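Local atomic coordinates of orotidine 5'-phosphate decarboxylase (Streptomyces avermitilis, PDB entry 3V75), a protein that probably catalyses the decarboxylation of orotidine 5'-phosphate to UMP, the final step of de novo UMP synthesis. Residues 41-46 / 268-274; 220-224 / 239-244. One frame throughout, in Å; residues are numbered along the deposited sequence.

Contact 1: residues 41-46 / 268-274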
ATOM      1  N   LEU A  41      23.759  -4.419   7.816  1.00  7.63           N
ATOM      2  CA  LEU A  41      23.334  -4.538   6.442  1.00  8.02           C
ATOM      3  C   LEU A  41      21.951  -5.171   6.356  1.00  7.30           C
ATOM      4  O   LEU A  41      21.660  -6.149   7.057  1.00  7.40           O
ATOM      5  CB  LEU A  41      24.327  -5.409   5.659  1.00  9.74           C
ATOM      6  CG  LEU A  41      24.030  -5.568   4.146  1.00 10.80           C
ATOM      7  CD1 LEU A  41      24.167  -4.236   3.489  1.00 13.40           C
ATOM      8  CD2 LEU A  41      24.940  -6.613   3.489  1.00 12.37           C
ATOM      9  N   CYS A  42      21.127  -4.617   5.466  1.00  6.09           N
ATOM     10  CA  CYS A  42      19.861  -5.213   5.065  1.00  4.96           C
ATOM     11  C   CYS A  42      19.958  -5.488   3.569  1.00  6.13           C
ATOM     12  O   CYS A  42      20.369  -4.609   2.806  1.00  7.34           O
ATOM     13  CB  CYS A  42      18.737  -4.191   5.314  1.00  5.33           C
ATOM     14  SG  CYS A  42      17.113  -4.745   4.798  1.00  6.53           S
ATOM     15  N   VAL A  43      19.599  -6.694   3.152  1.00  6.36           N
ATOM     16  CA  VAL A  43      19.665  -7.051   1.733  1.00  5.67           C
ATOM     17  C   VAL A  43      18.257  -7.149   1.193  1.00  5.28           C
ATOM     18  O   VAL A  43      17.412  -7.867   1.762  1.00  5.61           O
ATOM     19  CB  VAL A  43      20.436  -8.382   1.513  1.00  7.49           C
ATOM     20  CG1 VAL A  43      20.372  -8.802   0.036  1.00  8.12           C
ATOM     21  CG2 VAL A  43      21.887  -8.239   1.965  1.00  7.88           C
ATOM     22  N   GLY A  44      17.967  -6.441   0.112  1.00  5.54           N
ATOM     23  CA  GLY A  44      16.644  -6.527  -0.491  1.00  6.18           C
ATOM     24  C   GLY A  44      16.419  -7.910  -1.073  1.00  6.44           C
ATOM     25  O   GLY A  44      17.360  -8.592  -1.525  1.00  8.65           O
ATOM     26  N   ILE A  45      15.167  -8.367  -1.077  1.00  6.42           N
ATOM     27  CA  ILE A  45      14.833  -9.544  -1.877  1.00  6.90           C
ATOM     28  C   ILE A  45      13.901  -8.988  -2.951  1.00  6.68           C
ATOM     29  O   ILE A  45      12.689  -8.745  -2.705  1.00  6.81           O
ATOM     30  CB  ILE A  45      14.162 -10.651  -1.063  1.00  7.61           C
ATOM     31  CG1 ILE A  45      15.007 -11.004   0.161  1.00  8.63           C
ATOM     32  CG2 ILE A  45      13.917 -11.895  -1.936  1.00  9.18           C
ATOM     33  CD1 ILE A  45      14.445 -12.177   1.021  1.00  9.81           C
ATOM     34  N   ASP A  46      14.476  -8.743  -4.136  1.00  8.84           N
ATOM     35  CA  ASP A  46      13.856  -7.919  -5.165  1.00  7.92           C
ATOM     36  C   ASP A  46      13.775  -8.661  -6.495  1.00  9.17           C
ATOM     37  O   ASP A  46      14.555  -8.374  -7.418  1.00  9.44           O
ATOM     38  CB  ASP A  46      14.692  -6.641  -5.374  1.00  9.10           C
ATOM     39  CG  ASP A  46      14.703  -5.767  -4.163  1.00  9.64           C
ATOM     40  OD1 ASP A  46      13.644  -5.570  -3.548  1.00  9.27           O
ATOM     41  OD2 ASP A  46      15.787  -5.281  -3.774  1.00 10.75           O
ATOM     42  N   ASN A 268      20.134  -0.451   3.308  1.00  5.82           N
ATOM     43  CA  ASN A 268      19.588  -1.465   2.441  1.00  5.71           C
ATOM     44  C   ASN A 268      20.309  -1.465   1.086  1.00  5.67           C
ATOM     45  O   ASN A 268      20.338  -0.442   0.388  1.00  6.58           O
ATOM     46  CB  ASN A 268      18.083  -1.207   2.210  1.00  6.77           C
ATOM     47  CG  ASN A 268      17.484  -2.209   1.255  1.00  8.06           C
ATOM     48  OD1 ASN A 268      17.396  -1.966   0.032  1.00 12.17           O
ATOM     49  ND2 ASN A 268      17.127  -3.362   1.778  1.00  7.21           N
ATOM     50  N   VAL A 269      20.883  -2.616   0.725  1.00  4.97           N
ATOM     51  CA  VAL A 269      21.511  -2.818  -0.577  0.75  6.05           C
ATOM     52  C   VAL A 269      20.641  -3.780  -1.393  1.00  7.04           C
ATOM     53  O   VAL A 269      20.249  -4.834  -0.875  1.00  9.58           O
ATOM     54  CB  VAL A 269      22.911  -3.455  -0.411  0.75  7.65           C
ATOM     55  CG1 VAL A 269      23.591  -3.633  -1.777  0.75  6.67           C
ATOM     56  CG2 VAL A 269      23.820  -2.646   0.542  0.75  7.66           C
ATOM     57  N   SER A 270      20.394  -3.458  -2.645  1.00  6.41           N
ATOM     58  CA  SER A 270      19.684  -4.365  -3.521  1.00  8.34           C
ATOM     59  C   SER A 270      20.654  -4.897  -4.604  1.00  7.95           C
ATOM     60  O   SER A 270      21.314  -5.919  -4.386  1.00  7.62           O
ATOM     61  CB  SER A 270      18.474  -3.650  -4.105  1.00 10.11           C
ATOM     62  OG  SER A 270      17.860  -4.462  -5.083  1.00 11.41           O
ATOM     63  N   ARG A 271      20.781  -4.186  -5.716  1.00  9.63           N
ATOM     64  CA  ARG A 271      21.627  -4.677  -6.815  1.00  8.53           C
ATOM     65  C   ARG A 271      23.093  -4.973  -6.422  1.00  9.16           C
ATOM     66  O   ARG A 271      23.675  -5.946  -6.923  1.00  8.67           O
ATOM     67  CB  ARG A 271      21.614  -3.659  -7.963  1.00 11.58           C
ATOM     68  CG  ARG A 271      22.382  -4.190  -9.188  1.00 16.34           C
ATOM     69  CD  ARG A 271      22.236  -3.328 -10.455  1.00 23.55           C
ATOM     70  NE  ARG A 271      22.955  -3.956 -11.546  1.00 16.11           N
ATOM     71  CZ  ARG A 271      22.602  -5.100 -12.128  1.00 18.41           C
ATOM     72  NH1 ARG A 271      21.456  -5.719 -11.771  1.00 23.20           N
ATOM     73  NH2 ARG A 271      23.356  -5.620 -13.085  1.00 21.24           N
ATOM     74  N   GLY A 272      23.677  -4.167  -5.536  1.00  8.62           N
ATOM     75  CA  GLY A 272      25.073  -4.343  -5.153  1.00  9.91           C
ATOM     76  C   GLY A 272      25.370  -5.730  -4.630  1.00  8.00           C
ATOM     77  O   GLY A 272      26.529  -6.213  -4.736  1.00  8.58           O
ATOM     78  N   VAL A 273      24.366  -6.379  -4.028  1.00  7.15           N
ATOM     79  CA  VAL A 273      24.505  -7.783  -3.634  1.00  8.13           C
ATOM     80  C   VAL A 273      23.849  -8.728  -4.647  1.00  7.10           C
ATOM     81  O   VAL A 273      24.473  -9.691  -5.119  1.00  7.80           O
ATOM     82  CB  VAL A 273      23.917  -8.042  -2.208  1.00  7.90           C
ATOM     83  CG1 VAL A 273      23.817  -9.526  -1.909  1.00  8.29           C
ATOM     84  CG2 VAL A 273      24.795  -7.340  -1.150  1.00  8.37           C
ATOM     85  N   LEU A 274      22.603  -8.448  -4.990  1.00  7.67           N
ATOM     86  CA  LEU A 274      21.818  -9.360  -5.803  1.00  7.07           C
ATOM     87  C   LEU A 274      22.351  -9.604  -7.202  1.00  8.59           C
ATOM     88  O   LEU A 274      22.102 -10.686  -7.767  1.00 10.02           O
ATOM     89  CB  LEU A 274      20.349  -8.892  -5.889  1.00  8.03           C
ATOM     90  CG  LEU A 274      19.630  -8.821  -4.520  1.00  9.15           C
ATOM     91  CD1 LEU A 274      18.244  -8.162  -4.684  1.00  9.30           C
ATOM     92  CD2 LEU A 274      19.480 -10.220  -3.832  1.00 10.10           C
TER
HETATM   93  O   HOH W   1      15.770  -3.285  -1.982  1.00 11.08           O

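Contact 2: residues 220-224 / 239-244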
ATOM      1  N   VAL A 220      11.713   5.635   6.874  1.00  4.33           N
ATOM      2  CA  VAL A 220      12.434   5.429   5.623  1.00  4.61           C
ATOM      3  C   VAL A 220      13.034   6.791   5.224  1.00  4.44           C
ATOM      4  O   VAL A 220      12.307   7.788   5.094  1.00  4.64           O
ATOM      5  CB  VAL A 220      11.515   4.893   4.508  1.00  4.12           C
ATOM      6  CG1 VAL A 220      12.350   4.693   3.219  1.00  5.48           C
ATOM      7  CG2 VAL A 220      10.857   3.568   4.983  1.00  5.25           C
ATOM      8  N   VAL A 221      14.364   6.826   5.073  1.00  4.66           N
ATOM      9  CA  VAL A 221      15.112   8.053   4.758  1.00  4.07           C
ATOM     10  C   VAL A 221      16.146   7.674   3.708  1.00  5.16           C
ATOM     11  O   VAL A 221      17.078   6.897   3.992  1.00  6.12           O
ATOM     12  CB  VAL A 221      15.841   8.588   5.995  1.00  6.02           C
ATOM     13  CG1 VAL A 221      16.591   9.891   5.680  1.00  7.04           C
ATOM     14  CG2 VAL A 221      14.829   8.863   7.116  1.00  7.28           C
ATOM     15  N   GLY A 222      15.971   8.177   2.496  1.00  5.51           N
ATOM     16  CA  GLY A 222      16.839   7.809   1.384  1.00  6.84           C
ATOM     17  C   GLY A 222      18.276   8.280   1.565  1.00  8.61           C
ATOM     18  O   GLY A 222      18.514   9.462   1.886  1.00  8.46           O
ATOM     19  N   ALA A 223      19.228   7.348   1.366  1.00  6.83           N
ATOM     20  CA  ALA A 223      20.651   7.642   1.611  1.00  8.96           C
ATOM     21  C   ALA A 223      21.244   8.580   0.577  1.00  7.92           C
ATOM     22  O   ALA A 223      22.344   9.100   0.788  1.00  9.73           O
ATOM     23  CB  ALA A 223      21.486   6.344   1.640  1.00 10.63           C
ATOM     24  N   THR A 224      20.578   8.751  -0.566  1.00  7.73           N
ATOM     25  CA  THR A 224      21.138   9.606  -1.618  1.00  9.02           C
ATOM     26  C   THR A 224      20.593  11.038  -1.564  1.00 10.10           C
ATOM     27  O   THR A 224      20.908  11.852  -2.435  1.00 12.05           O
ATOM     28  CB  THR A 224      20.903   9.032  -3.034  1.00 10.49           C
ATOM     29  OG1 THR A 224      19.494   8.905  -3.277  1.00 12.83           O
ATOM     30  CG2 THR A 224      21.545   7.651  -3.184  1.00 13.91           C
ATOM     31  N   LEU A 239      16.627   3.913  10.944  1.00  5.83           N
ATOM     32  CA  LEU A 239      16.384   4.670   9.716  1.00  4.90           C
ATOM     33  C   LEU A 239      16.675   3.722   8.556  1.00  4.57           C
ATOM     34  O   LEU A 239      17.846   3.395   8.302  1.00  6.23           O
ATOM     35  CB  LEU A 239      17.331   5.870   9.661  1.00  6.52           C
ATOM     36  CG  LEU A 239      17.278   6.815  10.870  1.00  5.49           C
ATOM     37  CD1 LEU A 239      18.378   7.864  10.751  1.00  7.27           C
ATOM     38  CD2 LEU A 239      15.901   7.511  10.930  1.00  7.74           C
ATOM     39  N   LEU A 240      15.640   3.244   7.883  1.00  4.61           N
ATOM     40  CA  LEU A 240      15.845   2.329   6.767  1.00  4.19           C
ATOM     41  C   LEU A 240      16.280   3.178   5.595  1.00  5.18           C
ATOM     42  O   LEU A 240      15.563   4.110   5.175  1.00  5.16           O
ATOM     43  CB  LEU A 240      14.558   1.593   6.443  1.00  5.50           C
ATOM     44  CG  LEU A 240      14.541   0.710   5.203  1.00  5.88           C
ATOM     45  CD1 LEU A 240      15.510  -0.470   5.395  1.00  7.54           C
ATOM     46  CD2 LEU A 240      13.105   0.219   4.947  1.00  7.86           C
ATOM     47  N   ALA A 241      17.471   2.886   5.070  1.00  4.98           N
ATOM     48  CA  ALA A 241      18.064   3.761   4.071  1.00  5.73           C
ATOM     49  C   ALA A 241      18.259   3.012   2.775  1.00  5.06           C
ATOM     50  O   ALA A 241      19.287   2.364   2.586  1.00  7.82           O
ATOM     51  CB  ALA A 241      19.387   4.334   4.576  1.00  6.94           C
ATOM     52  N   PRO A 242      17.302   3.112   1.857  1.00  5.44           N
ATOM     53  CA  PRO A 242      17.536   2.530   0.534  1.00  9.57           C
ATOM     54  C   PRO A 242      18.591   3.341  -0.265  1.00  8.77           C
ATOM     55  O   PRO A 242      18.871   4.567   0.006  1.00  8.60           O
ATOM     56  CB  PRO A 242      16.159   2.582  -0.137  1.00 12.12           C
ATOM     57  CG  PRO A 242      15.343   3.545   0.667  1.00 13.06           C
ATOM     58  CD  PRO A 242      16.007   3.789   1.986  1.00  5.85           C
ATOM     59  N   GLY A 243      19.148   2.660  -1.273  1.00  8.78           N
ATOM     60  CA  GLY A 243      20.060   3.322  -2.188  1.00 10.93           C
ATOM     61  C   GLY A 243      21.519   3.058  -1.885  1.00 10.75           C
ATOM     62  O   GLY A 243      22.386   3.704  -2.508  1.00 13.19           O
ATOM     63  N   ILE A 244      21.830   2.147  -0.980  1.00  9.57           N
ATOM     64  CA  ILE A 244      23.234   1.950  -0.639  1.00  9.95           C
ATOM     65  C   ILE A 244      23.938   1.317  -1.844  1.00 12.62           C
ATOM     66  O   ILE A 244      23.430   0.374  -2.458  1.00 13.03           O
ATOM     67  CB  ILE A 244      23.402   1.060   0.592  1.00  9.35           C
ATOM     68  CG1 ILE A 244      22.534   1.542   1.757  1.00 11.53           C
ATOM     69  CG2 ILE A 244      24.871   0.951   0.969  1.00 11.72           C
ATOM     70  CD1 ILE A 244      22.893   2.945   2.228  1.00 12.44           C
TER
HETATM   71  O   HOH W   2      18.082   6.865  -1.546  1.00 15.85           O

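Contact 1: residues 41-46 / 268-274
Cys-42 and Asn-268 lie side by side where the eight-stranded parallel (βα)8, or TIM, barrel closes on itself, strand 42-45 pairing with the last strand, 265-269. The seam follows the parallel pattern: Val-269 N donates its N-H to Cys-42 O at 2.9 Å, and Gly-44 N reaches Val-269 O at 3.0 Å. Asn-268 adds a side-chain bond inside the barrel. Its CB and CG both skirt Cys-42 O, and from there the amide branches. ND2 donates to Cys-42 SG over 3.3 Å, with the sulfur exactly in the amide plane, while a water lies 2.9 Å from OD1 and within bonding distance of Asp-46 OD2. With CG anti to the backbone N (chi1 177°), the amide runs alongside strand 42-45; the in-plane bond to sulfur orients it, and the water probably helps. Asp-46 OD2 is also met by Ser-270 OG, which donates over 2.6 Å on the anti side of the carboxylate, 24° out of its plane. Ser-270 sits just before helix 271-274, so this bond joins the loops at the C-terminal ends of the two strands, the end where TIM barrels carry their active sites; the predicted proton donor Lys-119 is about 9 Å from Asp-46, side chain to side chain. On the other face of the sheet Val-43 CG1 meets Val-273 CG1 at 4.0 Å, the side chains crossing at about a right angle; Leu-75 of helix 61-75 touches both. Gly-44 O, buried without a polar partner in the model, rests against Leu-274 CD1 at 3.3 Å.

Contact 2: residues 220-224 / 239-244
Pro-242 O is gripped twice: Ala-223 N donates to it over 3.1 Å, nearly straight at 164°, and a water donates a hydrogen bond to it at 2.9 Å. The same water accepts a long bond from Thr-224 N, 3.3 Å from it, and so bridges the two chains just past Val-221 and Ala-241, where strands 217-221 and 239-241 run as consecutive parallel strands of the TIM barrel. Within the sheet proper, Leu-240 O takes the amide N-H of Val-221 at 3.0 Å and also a CA-H of Val-220. The next bond of a regular parallel pair would come back from residue 242 to Val-221 O, but proline has no N-H to offer; what Val-221 O does receive across the pair is the CA-H of Ala-241, at 3.3 Å between O and CA. Side chains then sort by face. Val-220 and Leu-240 point the same way, toward Phe-172 inside the barrel, with Val-220 CG2 4.0 Å from Leu-240 CD2, while the other branch of Val-220, CG1, reaches the CD and CG edge of the Pro-242 ring at about a right angle. Val-220 is also about 6 Å, side chain to side chain, from Lys-119, the predicted proton donor, so this apolar patch lies close to the probable active site. On the outer face Val-221 and Leu-239 run alongside each other, and Phe-258 of helix 254-258 packs against Val-221, Ala-223 and Ala-241. Ile-244 leaves the backbone pointing away from 220-224, yet its bent chain (chi1 -51°, chi2 -62°) brings the terminal CD1 back to Ala-223 CB at 3.7 Å.

Contact 1 and contact 2 illustrate how a closed barrel combines distant and local pairings. Along the chain the segments run 41-46, 220-224, 239-244, 268-274, so contact 2, a local pairing of consecutive strands, falls between the halves of contact 1, which joins first and last strands 222 residues apart. Their centres are 12 Å apart. The contacts meet between neighbouring strands 239-241 and 265-269, with Asn-268 N 3.0 Å from Ala-241 O in a probable hydrogen bond and Ile-244 packed against Val-269. Strands 217-221, 239-241, 265-269 and 42-45 thus form one arc of wall. Asp-46 and Val-220 lie about 9 and 6 Å from predicted proton donor Lys-119, side chain to side chain, so the arc probably borders the active site.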